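Local coordinates for malate dehydrogenase (Porphyromonas gingivalis, PDB 3FI9), which probably catalyses the NAD-dependent interconversion of malate and oxaloacetate, at residues Asn127-Tyr139 against Leu310-Pro324. Sequence-based numbering, arbitrary orientation.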
ATOM      1  N   ASN A 127      12.518  13.488   9.461  1.00 23.90           N
ATOM      2  CA  ASN A 127      13.897  13.931   9.560  1.00 25.43           C
ATOM      3  C   ASN A 127      14.050  15.257  10.286  1.00 25.52           C
ATOM      4  O   ASN A 127      13.094  16.014  10.397  1.00 25.10           O
ATOM      5  CB  ASN A 127      14.532  13.976   8.174  1.00 25.97           C
ATOM      6  CG  ASN A 127      15.169  12.653   7.808  1.00 29.74           C
ATOM      7  OD1 ASN A 127      15.775  11.986   8.655  1.00 36.90           O
ATOM      8  ND2 ASN A 127      15.008  12.245   6.576  1.00 32.12           N
ATOM      9  N   PRO A 128      15.261  15.534  10.788  1.00 26.19           N
ATOM     10  CA  PRO A 128      16.423  14.638  10.708  1.00 25.89           C
ATOM     11  C   PRO A 128      16.335  13.563  11.800  1.00 25.79           C
ATOM     12  O   PRO A 128      16.367  13.902  12.982  1.00 25.08           O
ATOM     13  CB  PRO A 128      17.602  15.586  10.954  1.00 26.43           C
ATOM     14  CG  PRO A 128      17.026  16.691  11.797  1.00 25.83           C
ATOM     15  CD  PRO A 128      15.595  16.853  11.384  1.00 26.61           C
ATOM     16  N   ALA A 129      16.198  12.287  11.415  1.00 24.89           N
ATOM     17  CA  ALA A 129      15.860  11.224  12.393  1.00 25.01           C
ATOM     18  C   ALA A 129      16.836  11.006  13.550  1.00 24.64           C
ATOM     19  O   ALA A 129      16.416  10.606  14.641  1.00 23.90           O
ATOM     20  CB  ALA A 129      15.519   9.866  11.672  1.00 24.95           C
ATOM     21  N   ASP A 130      18.124  11.312  13.357  1.00 25.51           N
ATOM     22  CA  ASP A 130      19.066  11.274  14.499  1.00 26.26           C
ATOM     23  C   ASP A 130      18.672  12.244  15.613  1.00 24.85           C
ATOM     24  O   ASP A 130      18.949  11.999  16.779  1.00 25.57           O
ATOM     25  CB  ASP A 130      20.526  11.569  14.095  1.00 27.04           C
ATOM     26  CG  ASP A 130      20.653  12.806  13.222  1.00 30.92           C
ATOM     27  OD1 ASP A 130      20.041  12.805  12.133  1.00 33.58           O
ATOM     28  OD2 ASP A 130      21.383  13.763  13.607  1.00 34.66           O
ATOM     29  N   ILE A 131      18.077  13.365  15.246  1.00 23.84           N
ATOM     30  CA  ILE A 131      17.695  14.370  16.230  1.00 22.02           C
ATOM     31  C   ILE A 131      16.310  14.038  16.698  1.00 21.00           C
ATOM     32  O   ILE A 131      16.068  13.935  17.895  1.00 21.28           O
ATOM     33  CB  ILE A 131      17.688  15.792  15.665  1.00 22.70           C
ATOM     34  CG1 ILE A 131      19.116  16.309  15.421  1.00 21.59           C
ATOM     35  CG2 ILE A 131      16.927  16.758  16.621  1.00 20.91           C
ATOM     36  CD1 ILE A 131      20.019  16.286  16.639  1.00 24.15           C
ATOM     37  N   THR A 132      15.386  13.846  15.755  1.00 20.29           N
ATOM     38  CA  THR A 132      13.980  13.633  16.134  1.00 18.37           C
ATOM     39  C   THR A 132      13.789  12.398  16.984  1.00 18.91           C
ATOM     40  O   THR A 132      13.038  12.391  17.982  1.00 18.03           O
ATOM     41  CB  THR A 132      13.059  13.581  14.895  1.00 19.71           C
ATOM     42  OG1 THR A 132      13.508  12.547  13.992  1.00 17.09           O
ATOM     43  CG2 THR A 132      13.106  14.918  14.168  1.00 20.53           C
ATOM     44  N   GLY A 133      14.449  11.316  16.588  1.00 17.43           N
ATOM     45  CA  GLY A 133      14.406  10.142  17.391  1.00 18.33           C
ATOM     46  C   GLY A 133      15.011  10.358  18.775  1.00 17.88           C
ATOM     47  O   GLY A 133      14.473   9.840  19.771  1.00 17.33           O
ATOM     48  N   LEU A 134      16.128  11.088  18.865  1.00 17.27           N
ATOM     49  CA  LEU A 134      16.775  11.250  20.208  1.00 17.37           C
ATOM     50  C   LEU A 134      15.931  12.162  21.121  1.00 17.31           C
ATOM     51  O   LEU A 134      15.766  11.915  22.322  1.00 18.39           O
ATOM     52  CB  LEU A 134      18.190  11.827  20.037  1.00 18.34           C
ATOM     53  CG  LEU A 134      18.998  12.227  21.271  1.00 18.36           C
ATOM     54  CD1 LEU A 134      19.247  11.023  22.134  1.00 18.38           C
ATOM     55  CD2 LEU A 134      20.365  12.845  20.842  1.00 18.42           C
ATOM     56  N   VAL A 135      15.374  13.209  20.531  1.00 17.29           N
ATOM     57  CA  VAL A 135      14.534  14.135  21.291  1.00 17.15           C
ATOM     58  C   VAL A 135      13.285  13.415  21.756  1.00 17.44           C
ATOM     59  O   VAL A 135      12.867  13.538  22.918  1.00 16.96           O
ATOM     60  CB  VAL A 135      14.105  15.321  20.420  1.00 17.06           C
ATOM     61  CG1 VAL A 135      12.980  16.103  21.100  1.00 15.53           C
ATOM     62  CG2 VAL A 135      15.310  16.243  20.111  1.00 16.44           C
ATOM     63  N   THR A 136      12.667  12.646  20.866  1.00 17.91           N
ATOM     64  CA  THR A 136      11.503  11.882  21.332  1.00 18.27           C
ATOM     65  C   THR A 136      11.827  10.961  22.486  1.00 19.27           C
ATOM     66  O   THR A 136      11.063  10.904  23.455  1.00 20.07           O
ATOM     67  CB  THR A 136      10.805  11.092  20.192  1.00 19.03           C
ATOM     68  OG1 THR A 136      10.254  12.003  19.262  1.00 18.05           O
ATOM     69  CG2 THR A 136       9.659  10.247  20.737  1.00 18.36           C
ATOM     70  N   LEU A 137      12.915  10.175  22.375  1.00 18.27           N
ATOM     71  CA  LEU A 137      13.345   9.303  23.459  1.00 18.67           C
ATOM     72  C   LEU A 137      13.484  10.065  24.786  1.00 19.14           C
ATOM     73  O   LEU A 137      12.960   9.653  25.828  1.00 18.41           O
ATOM     74  CB  LEU A 137      14.700   8.643  23.098  1.00 19.09           C
ATOM     75  CG  LEU A 137      15.318   7.688  24.107  1.00 18.75           C
ATOM     76  CD1 LEU A 137      14.300   6.650  24.619  1.00 16.83           C
ATOM     77  CD2 LEU A 137      16.654   7.045  23.608  1.00 18.34           C
ATOM     78  N   ILE A 138      14.200  11.182  24.739  1.00 18.11           N
ATOM     79  CA  ILE A 138      14.480  11.959  25.942  1.00 19.66           C
ATOM     80  C   ILE A 138      13.206  12.498  26.625  1.00 20.08           C
ATOM     81  O   ILE A 138      12.974  12.244  27.825  1.00 21.52           O
ATOM     82  CB  ILE A 138      15.443  13.093  25.626  1.00 19.77           C
ATOM     83  CG1 ILE A 138      16.820  12.501  25.302  1.00 20.19           C
ATOM     84  CG2 ILE A 138      15.519  14.044  26.818  1.00 21.64           C
ATOM     85  CD1 ILE A 138      17.780  13.536  24.715  1.00 21.88           C
ATOM     86  N   TYR A 139      12.340  13.138  25.847  1.00 19.34           N
ATOM     87  CA  TYR A 139      11.091  13.658  26.395  1.00 19.24           C
ATOM     88  C   TYR A 139      10.018  12.601  26.737  1.00 20.45           C
ATOM     89  O   TYR A 139       9.117  12.863  27.553  1.00 19.87           O
ATOM     90  CB  TYR A 139      10.511  14.673  25.460  1.00 18.89           C
ATOM     91  CG  TYR A 139      11.168  16.031  25.557  1.00 21.90           C
ATOM     92  CD1 TYR A 139      12.274  16.345  24.772  1.00 21.40           C
ATOM     93  CD2 TYR A 139      10.675  16.999  26.417  1.00 20.76           C
ATOM     94  CE1 TYR A 139      12.878  17.591  24.835  1.00 22.45           C
ATOM     95  CE2 TYR A 139      11.282  18.250  26.504  1.00 21.72           C
ATOM     96  CZ  TYR A 139      12.387  18.543  25.712  1.00 24.02           C
ATOM     97  OH  TYR A 139      13.013  19.794  25.753  1.00 24.37           O
ATOM     98  N   LEU A 310      27.022  13.902  13.339  1.00 21.12           N
ATOM     99  CA  LEU A 310      25.786  13.737  14.111  1.00 21.64           C
ATOM    100  C   LEU A 310      25.885  14.458  15.467  1.00 21.42           C
ATOM    101  O   LEU A 310      24.921  15.089  15.922  1.00 19.96           O
ATOM    102  CB  LEU A 310      25.476  12.251  14.346  1.00 21.31           C
ATOM    103  CG  LEU A 310      25.148  11.482  13.049  1.00 23.33           C
ATOM    104  CD1 LEU A 310      24.791  10.017  13.360  1.00 23.74           C
ATOM    105  CD2 LEU A 310      24.020  12.152  12.293  1.00 25.57           C
ATOM    106  N   ALA A 311      27.056  14.338  16.085  1.00 20.95           N
ATOM    107  CA  ALA A 311      27.354  14.943  17.376  1.00 21.86           C
ATOM    108  C   ALA A 311      27.325  16.461  17.281  1.00 22.67           C
ATOM    109  O   ALA A 311      26.815  17.144  18.173  1.00 22.81           O
ATOM    110  CB  ALA A 311      28.723  14.444  17.886  1.00 21.56           C
ATOM    111  N   LYS A 312      27.812  17.013  16.182  1.00 23.51           N
ATOM    112  CA  LYS A 312      27.647  18.450  15.988  1.00 24.59           C
ATOM    113  C   LYS A 312      26.194  18.910  15.896  1.00 24.92           C
ATOM    114  O   LYS A 312      25.835  19.962  16.455  1.00 23.13           O
ATOM    115  CB  LYS A 312      28.444  18.954  14.790  1.00 26.21           C
ATOM    116  CG  LYS A 312      29.931  18.981  15.112  1.00 29.46           C
ATOM    117  CD  LYS A 312      30.748  19.261  13.868  1.00 35.63           C
ATOM    118  CE  LYS A 312      30.189  20.431  13.108  1.00 37.78           C
ATOM    119  NZ  LYS A 312      31.268  21.020  12.251  1.00 43.88           N
ATOM    120  N   LEU A 313      25.351  18.134  15.218  1.00 23.94           N
ATOM    121  CA  LEU A 313      23.931  18.492  15.104  1.00 24.18           C
ATOM    122  C   LEU A 313      23.228  18.358  16.471  1.00 23.71           C
ATOM    123  O   LEU A 313      22.427  19.211  16.851  1.00 23.35           O
ATOM    124  CB  LEU A 313      23.211  17.603  14.065  1.00 24.22           C
ATOM    125  CG  LEU A 313      21.917  18.190  13.489  1.00 27.80           C
ATOM    126  CD1 LEU A 313      22.230  19.518  12.760  1.00 26.87           C
ATOM    127  CD2 LEU A 313      21.216  17.221  12.557  1.00 27.95           C
ATOM    128  N   ARG A 314      23.531  17.287  17.196  1.00 22.33           N
ATOM    129  CA  ARG A 314      23.016  17.119  18.548  1.00 22.94           C
ATOM    130  C   ARG A 314      23.336  18.350  19.397  1.00 24.26           C
ATOM    131  O   ARG A 314      22.470  18.853  20.098  1.00 24.29           O
ATOM    132  CB  ARG A 314      23.617  15.894  19.209  1.00 22.47           C
ATOM    133  CG  ARG A 314      23.247  15.692  20.672  1.00 22.06           C
ATOM    134  CD  ARG A 314      24.326  14.810  21.343  1.00 23.87           C
ATOM    135  NE  ARG A 314      25.647  15.458  21.334  1.00 22.69           N
ATOM    136  CZ  ARG A 314      26.805  14.805  21.429  1.00 21.98           C
ATOM    137  NH1 ARG A 314      26.802  13.499  21.553  1.00 22.69           N
ATOM    138  NH2 ARG A 314      27.969  15.459  21.411  1.00 18.97           N
ATOM    139  N   ASP A 315      24.571  18.847  19.307  1.00 24.22           N
ATOM    140  CA  ASP A 315      24.985  19.983  20.136  1.00 25.37           C
ATOM    141  C   ASP A 315      24.278  21.306  19.747  1.00 25.39           C
ATOM    142  O   ASP A 315      23.978  22.128  20.619  1.00 25.62           O
ATOM    143  CB  ASP A 315      26.512  20.149  20.128  1.00 25.22           C
ATOM    144  CG  ASP A 315      27.245  19.003  20.824  1.00 27.28           C
ATOM    145  OD1 ASP A 315      26.657  18.267  21.679  1.00 25.73           O
ATOM    146  OD2 ASP A 315      28.451  18.852  20.514  1.00 28.85           O
ATOM    147  N   GLU A 316      23.988  21.508  18.466  1.00 25.57           N
ATOM    148  CA  GLU A 316      23.103  22.599  18.060  1.00 26.45           C
ATOM    149  C   GLU A 316      21.761  22.574  18.795  1.00 25.80           C
ATOM    150  O   GLU A 316      21.283  23.596  19.297  1.00 24.98           O
ATOM    151  CB  GLU A 316      22.787  22.542  16.566  1.00 27.49           C
ATOM    152  CG  GLU A 316      23.764  23.230  15.649  1.00 32.54           C
ATOM    153  CD  GLU A 316      23.220  23.356  14.240  1.00 36.76           C
ATOM    154  OE1 GLU A 316      23.827  22.746  13.341  1.00 41.89           O
ATOM    155  OE2 GLU A 316      22.198  24.067  14.032  1.00 36.79           O
ATOM    156  N   VAL A 317      21.128  21.403  18.825  1.00 25.43           N
ATOM    157  CA  VAL A 317      19.825  21.285  19.450  1.00 24.03           C
ATOM    158  C   VAL A 317      19.886  21.393  20.988  1.00 24.44           C
ATOM    159  O   VAL A 317      18.908  21.803  21.640  1.00 23.85           O
ATOM    160  CB  VAL A 317      19.107  20.010  18.928  1.00 24.52           C
ATOM    161  CG1 VAL A 317      17.686  19.846  19.564  1.00 23.10           C
ATOM    162  CG2 VAL A 317      19.005  20.084  17.386  1.00 23.57           C
ATOM    163  N   ILE A 318      21.006  20.996  21.582  1.00 24.88           N
ATOM    164  CA  ILE A 318      21.246  21.301  23.001  1.00 24.81           C
ATOM    165  C   ILE A 318      21.302  22.823  23.148  1.00 24.82           C
ATOM    166  O   ILE A 318      20.744  23.393  24.090  1.00 23.62           O
ATOM    167  CB  ILE A 318      22.561  20.595  23.536  1.00 24.96           C
ATOM    168  CG1 ILE A 318      22.392  19.074  23.536  1.00 24.30           C
ATOM    169  CG2 ILE A 318      22.960  21.045  24.980  1.00 23.56           C
ATOM    170  CD1 ILE A 318      23.719  18.290  23.723  1.00 23.63           C
ATOM    171  N   ALA A 319      21.955  23.497  22.206  1.00 25.82           N
ATOM    172  CA  ALA A 319      22.149  24.966  22.320  1.00 25.90           C
ATOM    173  C   ALA A 319      20.828  25.731  22.210  1.00 26.26           C
ATOM    174  O   ALA A 319      20.684  26.847  22.743  1.00 26.72           O
ATOM    175  CB  ALA A 319      23.153  25.458  21.275  1.00 26.71           C
ATOM    176  N   MET A 320      19.866  25.130  21.521  1.00 24.99           N
ATOM    177  CA  MET A 320      18.548  25.715  21.348  1.00 25.01           C
ATOM    178  C   MET A 320      17.792  25.492  22.671  1.00 24.51           C
ATOM    179  O   MET A 320      16.688  25.946  22.840  1.00 24.87           O
ATOM    180  CB  MET A 320      17.787  25.029  20.209  1.00 25.52           C
ATOM    181  CG  MET A 320      18.239  25.295  18.732  1.00 26.62           C
ATOM    182  SD  MET A 320      17.421  24.127  17.538  1.00 21.66           S
ATOM    183  CE  MET A 320      18.293  24.499  16.025  1.00 29.22           C
ATOM    184  N   GLY A 321      18.387  24.772  23.604  1.00 24.28           N
ATOM    185  CA  GLY A 321      17.681  24.446  24.868  1.00 24.39           C
ATOM    186  C   GLY A 321      16.595  23.351  24.818  1.00 23.92           C
ATOM    187  O   GLY A 321      15.794  23.202  25.765  1.00 22.88           O
ATOM    188  N   ILE A 322      16.568  22.569  23.736  1.00 22.58           N
ATOM    189  CA  ILE A 322      15.502  21.595  23.538  1.00 22.12           C
ATOM    190  C   ILE A 322      15.929  20.236  24.104  1.00 22.66           C
ATOM    191  O   ILE A 322      15.203  19.561  24.857  1.00 21.54           O
ATOM    192  CB  ILE A 322      15.190  21.416  22.032  1.00 22.70           C
ATOM    193  CG1 ILE A 322      14.463  22.644  21.474  1.00 21.65           C
ATOM    194  CG2 ILE A 322      14.338  20.094  21.838  1.00 23.79           C
ATOM    195  CD1 ILE A 322      14.355  22.687  19.919  1.00 22.70           C
ATOM    196  N   ILE A 323      17.149  19.856  23.742  1.00 22.28           N
ATOM    197  CA  ILE A 323      17.784  18.698  24.329  1.00 22.41           C
ATOM    198  C   ILE A 323      18.545  19.224  25.569  1.00 22.91           C
ATOM    199  O   ILE A 323      19.260  20.230  25.483  1.00 23.84           O
ATOM    200  CB  ILE A 323      18.748  18.078  23.284  1.00 21.13           C
ATOM    201  CG1 ILE A 323      17.973  17.577  22.051  1.00 22.68           C
ATOM    202  CG2 ILE A 323      19.601  16.958  23.879  1.00 21.53           C
ATOM    203  CD1 ILE A 323      18.892  16.892  20.981  1.00 21.25           C
ATOM    204  N   PRO A 324      18.392  18.565  26.725  1.00 23.71           N
ATOM    205  CA  PRO A 324      19.116  19.034  27.913  1.00 24.10           C
ATOM    206  C   PRO A 324      20.614  18.809  27.779  1.00 24.14           C
ATOM    207  O   PRO A 324      21.042  17.996  26.942  1.00 23.26           O
ATOM    208  CB  PRO A 324      18.580  18.140  29.038  1.00 24.19           C
ATOM    209  CG  PRO A 324      17.397  17.411  28.457  1.00 25.83           C
ATOM    210  CD  PRO A 324      17.672  17.306  26.980  1.00 23.64           C
TER
HETATM  211  O   HOH W   1      22.591  14.013  16.085  1.00 36.91           O
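One water ties D130 to L310, donating to D130 OD2 over 2.8 Å and to the backbone O of L310 over 2.6 Å. It lies at one end of a helix-helix packing in the LDH/MDH fold, where helix 129-140 of the Rossmann-type NAD-binding domain meets the C-terminal helix 297-319; the axes of their segments 129-139 and 310-319 cross at -52° and come within 10.0 Å. The methyl L310 CD2 sits against the D130 carboxylate, 3.4 Å from OD2, and L313 CD2 covers the same oxygen. Further along, I131 fills the crossing: its second torsion (chi2 -56°) bends CD1 back onto the R314 backbone, 3.6 Å from R314 CA, while the I131 and V317 side chains pass in opposite directions, CG2 beside CG2. The R314 side chain leads off instead, gripping D315 OD1 side-on through NE and NH2 and giving NH1 to H272 O.

G321, with positive phi, closes the C-terminal helix in a Schellman motif and turns the chain back over helix 129-140. There V135 CG2 meets I323 CG1 at 3.6 Å, and the I138 side chain crosses that of I323 at about a right angle, CD1 against CG2. The other branch of I138 abuts the P324 ring, CG2 lying 3.9 Å from P324 CD.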